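Local structure of pyruvate kinase (Pseudomonas aeruginosa, 6QXL) at residues A[226-229]-A[233-236]; A[159-162]-A[166-169]; A[275-280]-A[415-420]; A[262-267]-A[303-308]; A[200-205]-A[235-240]. The protein probably catalyses the last step of glycolysis, passing the phosphoryl group of phosphoenolpyruvate to ADP to give pyruvate and ATP. All coordinates share one frame; numbering follows the deposited sequence.

Overall arrangement
Contacts 1, 4 and 5 lie in the loops and outer helices of the eight-stranded parallel TIM barrel and contact 3 starts from one of its strands, while contact 2 sits where the mixed-sheet domain runs back into it. Along the chain contact 2 comes first; contacts 5 and 1 finish together on helix 231-239, their centres about 10 Å apart. Contacts 4 and 3 alternate along helix 260-273, strand 277-281 and helix 296-307, centres about 14 Å apart. Contact 1 packs against contact 4 and touches contact 2, whose centre is about 18 Å away. Contact 3 leaves the barrel for the C-terminal domain, and contact 4 faces a second subunit, so the set spans domain and subunit junctions.

Contact 1 of 5, residues A[226-229]-A[233-236]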
loop_
_atom_site.group_PDB
_atom_site.type_symbol
_atom_site.label_atom_id
_atom_site.label_comp_id
_atom_site.label_asym_id
_atom_site.label_seq_id
_atom_site.Cartn_x
_atom_site.Cartn_y
_atom_site.Cartn_z
ATOM N N GLU A 226 -31.240 10.361 11.781
ATOM C CA GLU A 226 -31.570 10.146 10.362
ATOM C C GLU A 226 -30.467 10.660 9.455
ATOM O O GLU A 226 -30.260 10.115 8.384
ATOM C CB GLU A 226 -32.902 10.836 10.008
ATOM C CG GLU A 226 -34.147 10.302 10.721
ATOM C CD GLU A 226 -34.329 10.763 12.163
ATOM O OE1 GLU A 226 -33.647 11.687 12.672
ATOM O OE2 GLU A 226 -35.121 10.132 12.849
ATOM N N ALA A 227 -29.755 11.689 9.892
ATOM C CA ALA A 227 -28.660 12.263 9.107
ATOM C C ALA A 227 -27.452 11.340 8.936
ATOM O O ALA A 227 -26.679 11.526 7.996
ATOM C CB ALA A 227 -28.211 13.583 9.727
ATOM N N VAL A 228 -27.289 10.367 9.835
ATOM C CA VAL A 228 -26.148 9.450 9.789
ATOM C C VAL A 228 -26.586 7.999 9.635
ATOM O O VAL A 228 -25.776 7.089 9.797
ATOM C CB VAL A 228 -25.259 9.614 11.041
ATOM C CG1 VAL A 228 -24.612 10.991 11.027
ATOM C CG2 VAL A 228 -26.073 9.431 12.331
ATOM N N ALA A 229 -27.856 7.786 9.289
ATOM C CA ALA A 229 -28.406 6.439 9.126
ATOM C C ALA A 229 -27.634 5.629 8.082
ATOM O O ALA A 229 -27.513 4.429 8.217
ATOM C CB ALA A 229 -29.874 6.516 8.730
ATOM N N ALA A 233 -27.666 9.305 3.118
ATOM C CA ALA A 233 -28.255 10.349 3.968
ATOM C C ALA A 233 -27.205 11.420 4.316
ATOM O O ALA A 233 -27.412 12.608 4.091
ATOM C CB ALA A 233 -28.843 9.730 5.214
ATOM N N LEU A 234 -26.068 10.977 4.830
ATOM C CA LEU A 234 -25.018 11.890 5.254
ATOM C C LEU A 234 -24.445 12.670 4.076
ATOM O O LEU A 234 -24.370 13.890 4.121
ATOM C CB LEU A 234 -23.912 11.105 5.957
ATOM C CG LEU A 234 -22.714 11.913 6.432
ATOM C CD1 LEU A 234 -23.120 12.906 7.507
ATOM C CD2 LEU A 234 -21.628 11.008 6.925
ATOM N N ASP A 235 -24.052 11.966 3.027
ATOM C CA ASP A 235 -23.439 12.619 1.862
ATOM C C ASP A 235 -24.397 13.604 1.182
ATOM O O ASP A 235 -23.977 14.659 0.694
ATOM C CB ASP A 235 -22.908 11.579 0.855
ATOM C CG ASP A 235 -21.615 10.886 1.323
ATOM O OD1 ASP A 235 -21.232 11.034 2.500
ATOM O OD2 ASP A 235 -20.969 10.175 0.518
ATOM N N GLY A 236 -25.687 13.277 1.181
ATOM C CA GLY A 236 -26.691 14.183 0.642
ATOM C C GLY A 236 -26.729 15.483 1.405
ATOM O O GLY A 236 -26.719 16.567 0.825
#
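Ala227 and Leu234 meet in a tight, backbone-led packing contact within a beta-alpha connection of the TIM barrel, where the chain leaves strand 217-222, passes the magnesium ligand Glu223 and turns into helix 231-239. The carbonyls of the 226-229 loop do most of the touching. Ala227 O rests on the start of the helix, 3.2 Å from Leu234 CA, and also lies near Leu234 CB. It is 3.3 Å from Leu234 N too, but the angle is too poor for a hydrogen bond, so no backbone bond ties the two segments. Ala233 points its methyl back at the loop, with CB 3.5 Å from Glu226 O; its own N is taken by Asp230 OD2. With CG anti to the backbone N (chi1 178°), the Leu234 side chain rises beside Ala227 O to the flank of Val228; Val228 goes on to Ile263 and Leu234 to Ile267, both of helix 260-273. The carboxylate of Glu226 turns the other way, to a salt bridge with Arg197. Across the contact itself, the apolar touch is slight: Val228 CG1 stands 4.3 Å from Leu234 CD1.

Contact 2 of 5, residues A[159-162]-A[166-169]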
loop_
_atom_site.group_PDB
_atom_site.type_symbol
_atom_site.label_atom_id
_atom_site.label_comp_id
_atom_site.label_asym_id
_atom_site.label_seq_id
_atom_site.Cartn_x
_atom_site.Cartn_y
_atom_site.Cartn_z
ATOM N N GLY A 159 -33.914 21.860 27.578
ATOM C CA GLY A 159 -34.162 21.043 26.397
ATOM C C GLY A 159 -34.502 19.617 26.779
ATOM O O GLY A 159 -34.144 19.111 27.848
ATOM N N ILE A 160 -35.276 18.997 25.906
ATOM C CA ILE A 160 -35.631 17.590 26.045
ATOM C C ILE A 160 -35.506 16.921 24.680
ATOM O O ILE A 160 -35.824 17.503 23.653
ATOM C CB ILE A 160 -37.061 17.441 26.644
ATOM C CG1 ILE A 160 -37.427 15.981 26.837
ATOM C CG2 ILE A 160 -38.092 18.105 25.782
ATOM C CD1 ILE A 160 -38.670 15.779 27.670
ATOM N N ASN A 161 -35.026 15.690 24.677
ATOM C CA ASN A 161 -35.016 14.864 23.476
ATOM C C ASN A 161 -35.228 13.421 23.851
ATOM O O ASN A 161 -35.119 13.055 24.986
ATOM C CB ASN A 161 -33.731 15.030 22.655
ATOM C CG ASN A 161 -33.918 14.656 21.158
ATOM O OD1 ASN A 161 -34.900 14.046 20.732
ATOM N ND2 ASN A 161 -32.964 15.080 20.347
ATOM N N ARG A 162 -35.530 12.587 22.877
ATOM C CA ARG A 162 -35.676 11.184 23.030
ATOM C C ARG A 162 -34.411 10.436 22.597
ATOM O O ARG A 162 -33.891 10.660 21.514
ATOM C CB ARG A 162 -36.855 10.720 22.234
ATOM C CG ARG A 162 -37.243 9.261 22.519
ATOM C CD ARG A 162 -38.453 8.730 21.988
ATOM N NE ARG A 162 -38.441 8.716 20.544
ATOM C CZ ARG A 162 -39.406 8.285 19.798
ATOM N NH1 ARG A 162 -40.502 7.642 20.323
ATOM N NH2 ARG A 162 -39.339 8.483 18.465
ATOM N N GLY A 166 -36.022 10.411 16.325
ATOM C CA GLY A 166 -37.274 10.069 15.673
ATOM C C GLY A 166 -38.485 10.930 16.009
ATOM O O GLY A 166 -39.593 10.517 15.764
ATOM N N LEU A 167 -38.257 12.083 16.611
ATOM C CA LEU A 167 -39.354 12.986 16.939
ATOM C C LEU A 167 -39.720 13.809 15.733
ATOM O O LEU A 167 -38.851 14.287 15.045
ATOM C CB LEU A 167 -38.998 13.884 18.106
ATOM C CG LEU A 167 -38.636 13.179 19.405
ATOM C CD1 LEU A 167 -38.473 14.216 20.485
ATOM C CD2 LEU A 167 -39.776 12.205 19.798
ATOM N N THR A 168 -40.983 13.995 15.483
ATOM C CA THR A 168 -41.496 14.918 14.504
ATOM C C THR A 168 -41.154 16.362 14.852
ATOM O O THR A 168 -41.208 16.716 16.009
ATOM C CB THR A 168 -43.034 14.771 14.474
ATOM O OG1 THR A 168 -43.333 13.463 13.976
ATOM C CG2 THR A 168 -43.717 15.891 13.666
ATOM N N ALA A 169 -40.662 17.082 13.868
ATOM C CA ALA A 169 -40.539 18.535 14.022
ATOM C C ALA A 169 -40.280 19.148 12.661
ATOM O O ALA A 169 -39.656 18.507 11.831
ATOM C CB ALA A 169 -39.381 18.841 14.968
HETATM O O HOH W 1 -35.815 13.276 17.871
#
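Asn161, on the strand that ends the mixed-sheet domain inserted in the barrel, meets Leu167 through its side-chain oxygen: OD1 lies 3.6 Å from Leu167 CD1, the two side chains sliding past each other in opposite directions. The same oxygen is gripped twice. The next backbone N, of Arg162, donates to Asn161 OD1 at 2.7 Å, tilted 29° from the carbonyl plane, and a water donates to Asn161 OD1 at 3.1 Å. That water in turn accepts from Leu167 N at 3.0 Å, so it bridges strand and loop. Asn161 ND2 bonds to Glu254 of helix 248-255, and with both ends of the amide engaged its rotation is probably held. Arg162 follows, pointing at the loop. It starts extended, then bends at chi3 (63°), laying its guanidinium against Leu167: CD2 sits 3.6 Å above the plane, offset to the rim, while Gly166 CA lies in plane at the edge. The charge is answered by Asp123, which takes NH1, and NH2 bonds to Gly165 O. As in other pyruvate kinases, this inserted domain is probably the mobile lid over the active site. Strand 159-162 runs between strands 74-75 and 124-127; Leu167 packs on helix 113-118 and Ile74, and its carbonyl accepts from Arg197, just before helix 199-211.

Contact 3 of 5, residues A[275-280]-A[415-420]; sequences NKVVIT and VAMFRG
The junction between the TIM barrel and the C-terminal alpha/beta domain brings Val277 and Ile279, on barrel strand 277-281, against Met417 and Phe418, in the turn that leads into strand 421-425. Between them Val278 faces helix 260-273; Val277 points at the turn, and the end of Ile279 comes round to it. All four contact residues are buried, and their side chains meet through apolar atoms. Val277 straddles the turn: CG1 lies beside the carbonyl carbon and CG2 beside the N, and the two methyls part, CG1 going to Met417 O at 3.7 Å and CG2 to the phenyl ring of Phe418, 3.6 Å from CE1. Leu391 of helix 388-394 touches both Val277 and Phe418. The short 3-10 segment of the turn is tied by Phe418 N to Val415 O at 2.9 Å, and the ring folds back so that Val415 CA lies 3.8 Å above its centre. Lys7, at the head of barrel strand 7-11, bonds to the carbonyls of both Ala416 and Phe418, a polar link between the domains beside the apolar one. The side chain of Phe418 is about 9 Å from the bound glucose-6-phosphate, so the junction lies close to the regulator pocket. Deeper along the strand, Met417 crosses Ile279 at about a right angle with SD 3.6 Å from Ile279 CD1; the bend at the last torsion (chi3 -86°) then keeps CE 4.0 Å from that same methyl.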
loop_
_atom_site.group_PDB
_atom_site.type_symbol
_atom_site.label_atom_id
_atom_site.label_comp_id
_atom_site.label_asym_id
_atom_site.label_seq_id
_atom_site.Cartn_x
_atom_site.Cartn_y
_atom_site.Cartn_z
ATOM N N ASN A 275 -15.297 18.340 -0.471
ATOM C CA ASN A 275 -14.790 19.713 -0.519
ATOM C C ASN A 275 -15.574 20.695 0.329
ATOM O O ASN A 275 -15.818 21.808 -0.075
ATOM C CB ASN A 275 -14.673 20.169 -1.977
ATOM C CG ASN A 275 -13.717 19.305 -2.786
ATOM O OD1 ASN A 275 -12.644 18.962 -2.318
ATOM N ND2 ASN A 275 -14.072 19.001 -4.005
ATOM N N LYS A 276 -15.946 20.256 1.526
ATOM C CA LYS A 276 -16.608 21.100 2.515
ATOM C C LYS A 276 -15.746 21.282 3.744
ATOM O O LYS A 276 -14.860 20.488 4.016
ATOM C CB LYS A 276 -17.934 20.489 2.927
ATOM C CG LYS A 276 -18.791 20.056 1.760
ATOM C CD LYS A 276 -19.044 21.179 0.773
ATOM C CE LYS A 276 -20.118 20.765 -0.217
ATOM N NZ LYS A 276 -20.350 21.902 -1.136
ATOM N N VAL A 277 -16.064 22.322 4.495
ATOM C CA VAL A 277 -15.381 22.635 5.759
ATOM C C VAL A 277 -16.062 21.853 6.873
ATOM O O VAL A 277 -17.269 21.610 6.812
ATOM C CB VAL A 277 -15.483 24.145 6.043
ATOM C CG1 VAL A 277 -14.706 24.528 7.279
ATOM C CG2 VAL A 277 -14.951 24.935 4.871
ATOM N N VAL A 278 -15.311 21.461 7.890
ATOM C CA VAL A 278 -15.904 20.723 9.006
ATOM C C VAL A 278 -15.432 21.217 10.359
ATOM O O VAL A 278 -14.246 21.444 10.557
ATOM C CB VAL A 278 -15.692 19.195 8.841
ATOM C CG1 VAL A 278 -14.222 18.829 8.759
ATOM C CG2 VAL A 278 -16.357 18.430 9.972
ATOM N N ILE A 279 -16.381 21.360 11.274
ATOM C CA ILE A 279 -16.148 21.784 12.656
ATOM C C ILE A 279 -16.468 20.632 13.624
ATOM O O ILE A 279 -17.489 19.968 13.489
ATOM C CB ILE A 279 -17.093 22.942 13.017
ATOM C CG1 ILE A 279 -16.929 24.132 12.065
ATOM C CG2 ILE A 279 -16.879 23.403 14.452
ATOM C CD1 ILE A 279 -18.138 25.053 12.096
ATOM N N THR A 280 -15.608 20.417 14.612
ATOM C CA THR A 280 -15.876 19.460 15.697
ATOM C C THR A 280 -16.267 20.246 16.946
ATOM O O THR A 280 -15.601 21.220 17.286
ATOM C CB THR A 280 -14.643 18.594 15.987
ATOM O OG1 THR A 280 -14.272 17.884 14.805
ATOM C CG2 THR A 280 -14.926 17.572 17.069
ATOM N N VAL A 415 -12.552 32.633 4.848
ATOM C CA VAL A 415 -11.446 31.688 4.928
ATOM C C VAL A 415 -10.886 31.548 6.340
ATOM O O VAL A 415 -10.069 30.675 6.584
ATOM C CB VAL A 415 -10.333 32.022 3.927
ATOM C CG1 VAL A 415 -10.898 32.095 2.528
ATOM C CG2 VAL A 415 -9.626 33.319 4.287
ATOM N N ALA A 416 -11.342 32.370 7.275
ATOM C CA ALA A 416 -10.899 32.233 8.659
ATOM C C ALA A 416 -11.213 30.853 9.262
ATOM O O ALA A 416 -10.499 30.396 10.136
ATOM C CB ALA A 416 -11.484 33.342 9.523
ATOM N N MET A 417 -12.258 30.203 8.779
ATOM C CA MET A 417 -12.574 28.862 9.218
ATOM C C MET A 417 -11.860 27.734 8.450
ATOM O O MET A 417 -12.008 26.577 8.822
ATOM C CB MET A 417 -14.080 28.620 9.153
ATOM C CG MET A 417 -14.611 27.668 10.232
ATOM S SD MET A 417 -16.361 27.356 9.935
ATOM C CE MET A 417 -17.064 28.716 10.777
ATOM N N PHE A 418 -11.081 28.050 7.415
ATOM C CA PHE A 418 -10.414 27.034 6.603
ATOM C C PHE A 418 -9.092 26.642 7.260
ATOM O O PHE A 418 -8.250 27.491 7.522
ATOM C CB PHE A 418 -10.096 27.555 5.198
ATOM C CG PHE A 418 -11.289 27.890 4.337
ATOM C CD1 PHE A 418 -12.594 27.818 4.791
ATOM C CD2 PHE A 418 -11.076 28.304 3.033
ATOM C CE1 PHE A 418 -13.659 28.136 3.961
ATOM C CE2 PHE A 418 -12.134 28.637 2.200
ATOM C CZ PHE A 418 -13.432 28.546 2.670
ATOM N N ARG A 419 -8.876 25.356 7.478
ATOM C CA ARG A 419 -7.652 24.924 8.107
ATOM C C ARG A 419 -6.428 25.306 7.267
ATOM O O ARG A 419 -6.372 25.006 6.083
ATOM C CB ARG A 419 -7.646 23.410 8.332
ATOM C CG ARG A 419 -6.370 22.894 8.998
ATOM C CD ARG A 419 -6.548 21.468 9.436
ATOM N NE ARG A 419 -5.289 20.867 9.894
ATOM C CZ ARG A 419 -5.200 19.858 10.752
ATOM N NH1 ARG A 419 -6.304 19.331 11.270
ATOM N NH2 ARG A 419 -4.014 19.389 11.100
ATOM N N GLY A 420 -5.451 25.943 7.909
ATOM C CA GLY A 420 -4.174 26.259 7.289
ATOM C C GLY A 420 -4.179 27.512 6.399
ATOM O O GLY A 420 -3.147 27.828 5.817
#

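Contact 4 of 5, residues A[262-267]-A[303-308]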
loop_
_atom_site.group_PDB
_atom_site.type_symbol
_atom_site.label_atom_id
_atom_site.label_comp_id
_atom_site.label_asym_id
_atom_site.label_seq_id
_atom_site.Cartn_x
_atom_site.Cartn_y
_atom_site.Cartn_z
ATOM N N GLY A 262 -16.729 6.739 15.848
ATOM C CA GLY A 262 -16.713 6.310 14.461
ATOM C C GLY A 262 -17.374 7.326 13.551
ATOM O O GLY A 262 -16.893 7.564 12.434
ATOM N N ILE A 263 -18.450 7.925 14.035
ATOM C CA ILE A 263 -19.220 8.862 13.247
ATOM C C ILE A 263 -18.483 10.218 13.132
ATOM O O ILE A 263 -18.481 10.827 12.063
ATOM C CB ILE A 263 -20.653 9.016 13.794
ATOM C CG1 ILE A 263 -21.490 7.782 13.479
ATOM C CG2 ILE A 263 -21.378 10.249 13.268
ATOM C CD1 ILE A 263 -21.477 6.658 14.492
ATOM N N GLN A 264 -17.843 10.671 14.209
ATOM C CA GLN A 264 -17.035 11.863 14.111
ATOM C C GLN A 264 -16.023 11.721 12.981
ATOM O O GLN A 264 -15.880 12.610 12.140
ATOM C CB GLN A 264 -16.312 12.190 15.420
ATOM C CG GLN A 264 -15.439 13.440 15.327
ATOM C CD GLN A 264 -14.694 13.737 16.611
ATOM O OE1 GLN A 264 -15.277 13.863 17.669
ATOM N NE2 GLN A 264 -13.388 13.907 16.510
ATOM N N LYS A 265 -15.350 10.577 12.939
ATOM C CA LYS A 265 -14.337 10.355 11.921
ATOM C C LYS A 265 -14.938 10.266 10.528
ATOM O O LYS A 265 -14.361 10.820 9.575
ATOM C CB LYS A 265 -13.491 9.137 12.256
ATOM C CG LYS A 265 -12.417 9.443 13.296
ATOM C CD LYS A 265 -12.006 8.242 14.117
ATOM C CE LYS A 265 -10.598 8.378 14.748
ATOM N NZ LYS A 265 -10.505 9.395 15.849
ATOM N N LYS A 266 -16.099 9.626 10.408
ATOM C CA LYS A 266 -16.741 9.524 9.118
ATOM C C LYS A 266 -17.178 10.886 8.602
ATOM O O LYS A 266 -16.899 11.244 7.453
ATOM C CB LYS A 266 -17.936 8.552 9.175
ATOM C CG LYS A 266 -18.598 8.307 7.812
ATOM C CD LYS A 266 -18.905 6.800 7.485
ATOM C CE LYS A 266 -20.146 6.201 8.098
ATOM N NZ LYS A 266 -20.324 4.926 7.380
ATOM N N ILE A 267 -17.813 11.672 9.466
ATOM C CA ILE A 267 -18.308 12.978 9.057
ATOM C C ILE A 267 -17.150 13.852 8.552
ATOM O O ILE A 267 -17.250 14.467 7.501
ATOM C CB ILE A 267 -19.037 13.679 10.206
ATOM C CG1 ILE A 267 -20.327 12.950 10.570
ATOM C CG2 ILE A 267 -19.357 15.117 9.828
ATOM C CD1 ILE A 267 -20.852 13.298 11.948
ATOM N N ALA A 303 -6.774 17.108 20.486
ATOM C CA ALA A 303 -5.663 16.646 19.669
ATOM C C ALA A 303 -6.108 15.593 18.659
ATOM O O ALA A 303 -5.702 15.613 17.498
ATOM C CB ALA A 303 -4.560 16.099 20.541
ATOM N N ASN A 304 -6.968 14.686 19.090
ATOM C CA ASN A 304 -7.434 13.664 18.176
ATOM C C ASN A 304 -8.306 14.233 17.092
ATOM O O ASN A 304 -8.268 13.739 15.976
ATOM C CB ASN A 304 -8.126 12.508 18.912
ATOM C CG ASN A 304 -7.124 11.468 19.391
ATOM O OD1 ASN A 304 -6.552 10.756 18.584
ATOM N ND2 ASN A 304 -6.881 11.403 20.681
ATOM N N ALA A 305 -9.062 15.280 17.396
ATOM C CA ALA A 305 -9.839 15.966 16.347
ATOM C C ALA A 305 -8.898 16.599 15.317
ATOM O O ALA A 305 -9.173 16.563 14.122
ATOM C CB ALA A 305 -10.774 17.007 16.940
ATOM N N VAL A 306 -7.776 17.125 15.778
ATOM C CA VAL A 306 -6.793 17.696 14.879
ATOM C C VAL A 306 -6.189 16.614 13.985
ATOM O O VAL A 306 -6.023 16.823 12.775
ATOM C CB VAL A 306 -5.709 18.451 15.656
ATOM C CG1 VAL A 306 -4.589 18.899 14.731
ATOM C CG2 VAL A 306 -6.324 19.669 16.365
ATOM N N LEU A 307 -5.884 15.453 14.545
ATOM C CA LEU A 307 -5.362 14.352 13.740
ATOM C C LEU A 307 -6.419 13.765 12.809
ATOM O O LEU A 307 -6.069 13.349 11.710
ATOM C CB LEU A 307 -4.767 13.278 14.612
ATOM C CG LEU A 307 -3.632 13.708 15.539
ATOM C CD1 LEU A 307 -3.147 12.549 16.369
ATOM C CD2 LEU A 307 -2.467 14.348 14.825
ATOM N N ASP A 308 -7.698 13.792 13.195
ATOM C CA ASP A 308 -8.771 13.436 12.254
ATOM C C ASP A 308 -8.855 14.433 11.075
ATOM O O ASP A 308 -9.592 14.191 10.120
ATOM C CB ASP A 308 -10.147 13.388 12.934
ATOM C CG ASP A 308 -10.243 12.392 14.106
ATOM O OD1 ASP A 308 -9.594 11.314 14.037
ATOM O OD2 ASP A 308 -10.965 12.689 15.109
HETATM O O HOH W 2 -12.367 11.276 17.508
#
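Two neighbouring outer helices of the TIM barrel, 260-273 and 296-307, are joined here by a polar contact at a subunit interface: Lys265 pairs with the carboxylate of Asp308, and its chain neighbour Gln264 adds a weak bond. The strong half is a salt bridge. Lys265 NZ lies 2.8 Å from Asp308 OD1, on the syn side and 16° out of the carboxylate plane. Its chain passes alongside the oxygen first, then bends at the last torsion (chi4 70°), which turns NZ back onto it. The same NZ bonds to Asn304 OD1 of the second subunit, and Asn304 OD1 of this chain accepts from Lys265 of the second subunit in return; the ion pair within the chain probably helps position the lysine. Gln264 approaches with an extended chain at about a right angle to Asp308, amide and carboxylate planes 75° apart. Its NE2 gives Asp308 OD2 a weak hydrogen bond of 3.1 Å and brushes the methyl of Ala305, while its OE1 takes a bond from Arg248, which would help hold the amide in this orientation. A water donates to Asp308 OD2 at 3.1 Å and accepts a weak bond, also of 3.1 Å, from Lys265 NZ.

Contact 5 of 5, residues A[200-205]-A[235-240]; sequences KDMEYA and DGLIRA
Met202 and Ala240 bring the two backbones closest, with CA atoms 6.2 Å apart, where helix 199-211 meets the C-terminal end of helix 231-239. These are successive outer helices of the TIM barrel, each following a barrel strand, and no hydrogen bond joins the two segments; the link is apolar packing. Met202 carries it. Its CB faces Ala240, 4.0 Å from the methyl CB and 3.9 Å from Ala240 O, an oxygen that accepts a weak bond from Arg206. Beyond CB the chain bends at both chi2 (-51°) and chi3 (-66°) and curls in toward the barrel wall, where it packs on Val193, Leu218 and Ala220. One side chain thus touches both helix 231-239 and strands 190-193 and 217-222. Leu237, one turn before Ala240, leans in from the other helix and also rests on Ile222 and Ala227. Turned by chi1 (-169°) to lie beside its own carbonyl carbon, the Leu237 side chain crosses Met202 at about a right angle, setting its CD1 methyl 3.5 Å from Met202 CG.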
loop_
_atom_site.group_PDB
_atom_site.type_symbol
_atom_site.label_atom_id
_atom_site.label_comp_id
_atom_site.label_asym_id
_atom_site.label_seq_id
_atom_site.Cartn_x
_atom_site.Cartn_y
_atom_site.Cartn_z
ATOM N N LYS A 200 -33.060 18.581 1.658
ATOM C CA LYS A 200 -34.203 19.503 1.515
ATOM C C LYS A 200 -34.189 20.599 2.589
ATOM O O LYS A 200 -34.381 21.773 2.297
ATOM C CB LYS A 200 -35.547 18.770 1.534
ATOM C CG LYS A 200 -35.755 17.712 0.474
ATOM C CD LYS A 200 -36.950 16.800 0.789
ATOM C CE LYS A 200 -37.067 15.555 -0.115
ATOM N NZ LYS A 200 -37.474 15.883 -1.513
ATOM N N ASP A 201 -33.922 20.223 3.812
ATOM C CA ASP A 201 -33.900 21.152 4.947
ATOM C C ASP A 201 -32.856 22.246 4.727
ATOM O O ASP A 201 -33.103 23.429 5.029
ATOM C CB ASP A 201 -33.657 20.437 6.255
ATOM C CG ASP A 201 -34.724 19.375 6.572
ATOM O OD1 ASP A 201 -35.863 19.528 6.045
ATOM O OD2 ASP A 201 -34.483 18.439 7.343
ATOM N N MET A 202 -31.707 21.869 4.162
ATOM C CA MET A 202 -30.659 22.834 3.880
ATOM C C MET A 202 -30.976 23.708 2.668
ATOM O O MET A 202 -30.617 24.887 2.651
ATOM C CB MET A 202 -29.308 22.135 3.651
ATOM C CG MET A 202 -28.708 21.431 4.864
ATOM S SD MET A 202 -28.588 22.405 6.362
ATOM C CE MET A 202 -27.383 23.632 5.838
ATOM N N GLU A 203 -31.618 23.126 1.653
ATOM C CA GLU A 203 -32.017 23.906 0.474
ATOM C C GLU A 203 -33.060 24.962 0.846
ATOM O O GLU A 203 -32.983 26.100 0.380
ATOM C CB GLU A 203 -32.547 23.000 -0.619
ATOM C CG GLU A 203 -31.454 22.271 -1.371
ATOM C CD GLU A 203 -31.902 20.919 -1.932
ATOM O OE1 GLU A 203 -33.087 20.535 -1.839
ATOM O OE2 GLU A 203 -31.039 20.194 -2.476
ATOM N N TYR A 204 -34.009 24.581 1.701
ATOM C CA TYR A 204 -34.996 25.519 2.202
ATOM C C TYR A 204 -34.322 26.688 2.929
ATOM O O TYR A 204 -34.629 27.856 2.692
ATOM C CB TYR A 204 -35.997 24.806 3.122
ATOM C CG TYR A 204 -37.180 25.646 3.578
ATOM C CD1 TYR A 204 -37.621 26.776 2.855
ATOM C CD2 TYR A 204 -37.923 25.267 4.696
ATOM C CE1 TYR A 204 -38.707 27.512 3.273
ATOM C CE2 TYR A 204 -39.027 26.000 5.111
ATOM C CZ TYR A 204 -39.392 27.138 4.412
ATOM O OH TYR A 204 -40.494 27.853 4.765
ATOM N N ALA A 205 -33.379 26.368 3.806
ATOM C CA ALA A 205 -32.669 27.411 4.542
ATOM C C ALA A 205 -31.885 28.324 3.602
ATOM O O ALA A 205 -31.827 29.535 3.820
ATOM C CB ALA A 205 -31.771 26.806 5.581
ATOM N N ASP A 235 -24.052 11.966 3.027
ATOM C CA ASP A 235 -23.439 12.619 1.862
ATOM C C ASP A 235 -24.397 13.604 1.182
ATOM O O ASP A 235 -23.977 14.659 0.694
ATOM C CB ASP A 235 -22.908 11.579 0.855
ATOM C CG ASP A 235 -21.615 10.886 1.323
ATOM O OD1 ASP A 235 -21.232 11.034 2.500
ATOM O OD2 ASP A 235 -20.969 10.175 0.518
ATOM N N GLY A 236 -25.687 13.277 1.181
ATOM C CA GLY A 236 -26.691 14.183 0.642
ATOM C C GLY A 236 -26.729 15.483 1.405
ATOM O O GLY A 236 -26.719 16.567 0.825
ATOM N N LEU A 237 -26.750 15.361 2.722
ATOM C CA LEU A 237 -26.762 16.527 3.592
ATOM C C LEU A 237 -25.491 17.344 3.470
ATOM O O LEU A 237 -25.534 18.567 3.443
ATOM C CB LEU A 237 -26.979 16.054 5.017
ATOM C CG LEU A 237 -27.276 17.031 6.126
ATOM C CD1 LEU A 237 -28.292 18.073 5.695
ATOM C CD2 LEU A 237 -27.815 16.182 7.277
ATOM N N ILE A 238 -24.359 16.674 3.361
ATOM C CA ILE A 238 -23.077 17.364 3.203
ATOM C C ILE A 238 -23.039 18.138 1.885
ATOM O O ILE A 238 -22.598 19.281 1.845
ATOM C CB ILE A 238 -21.902 16.372 3.287
ATOM C CG1 ILE A 238 -21.735 15.881 4.717
ATOM C CG2 ILE A 238 -20.609 17.009 2.812
ATOM C CD1 ILE A 238 -20.678 14.829 4.925
ATOM N N ARG A 239 -23.491 17.513 0.814
ATOM C CA ARG A 239 -23.387 18.140 -0.514
ATOM C C ARG A 239 -24.246 19.375 -0.649
ATOM O O ARG A 239 -23.898 20.274 -1.402
ATOM C CB ARG A 239 -23.727 17.157 -1.622
ATOM C CG ARG A 239 -22.579 16.269 -1.920
ATOM C CD ARG A 239 -22.810 15.483 -3.174
ATOM N NE ARG A 239 -22.177 14.186 -3.039
ATOM C CZ ARG A 239 -22.794 13.029 -2.778
ATOM N NH1 ARG A 239 -24.100 12.970 -2.516
ATOM N NH2 ARG A 239 -22.062 11.924 -2.689
ATOM N N ALA A 240 -25.326 19.420 0.118
ATOM C CA ALA A 240 -26.210 20.574 0.156
ATOM C C ALA A 240 -25.703 21.713 1.020
ATOM O O ALA A 240 -26.404 22.697 1.170
ATOM C CB ALA A 240 -27.593 20.136 0.649
#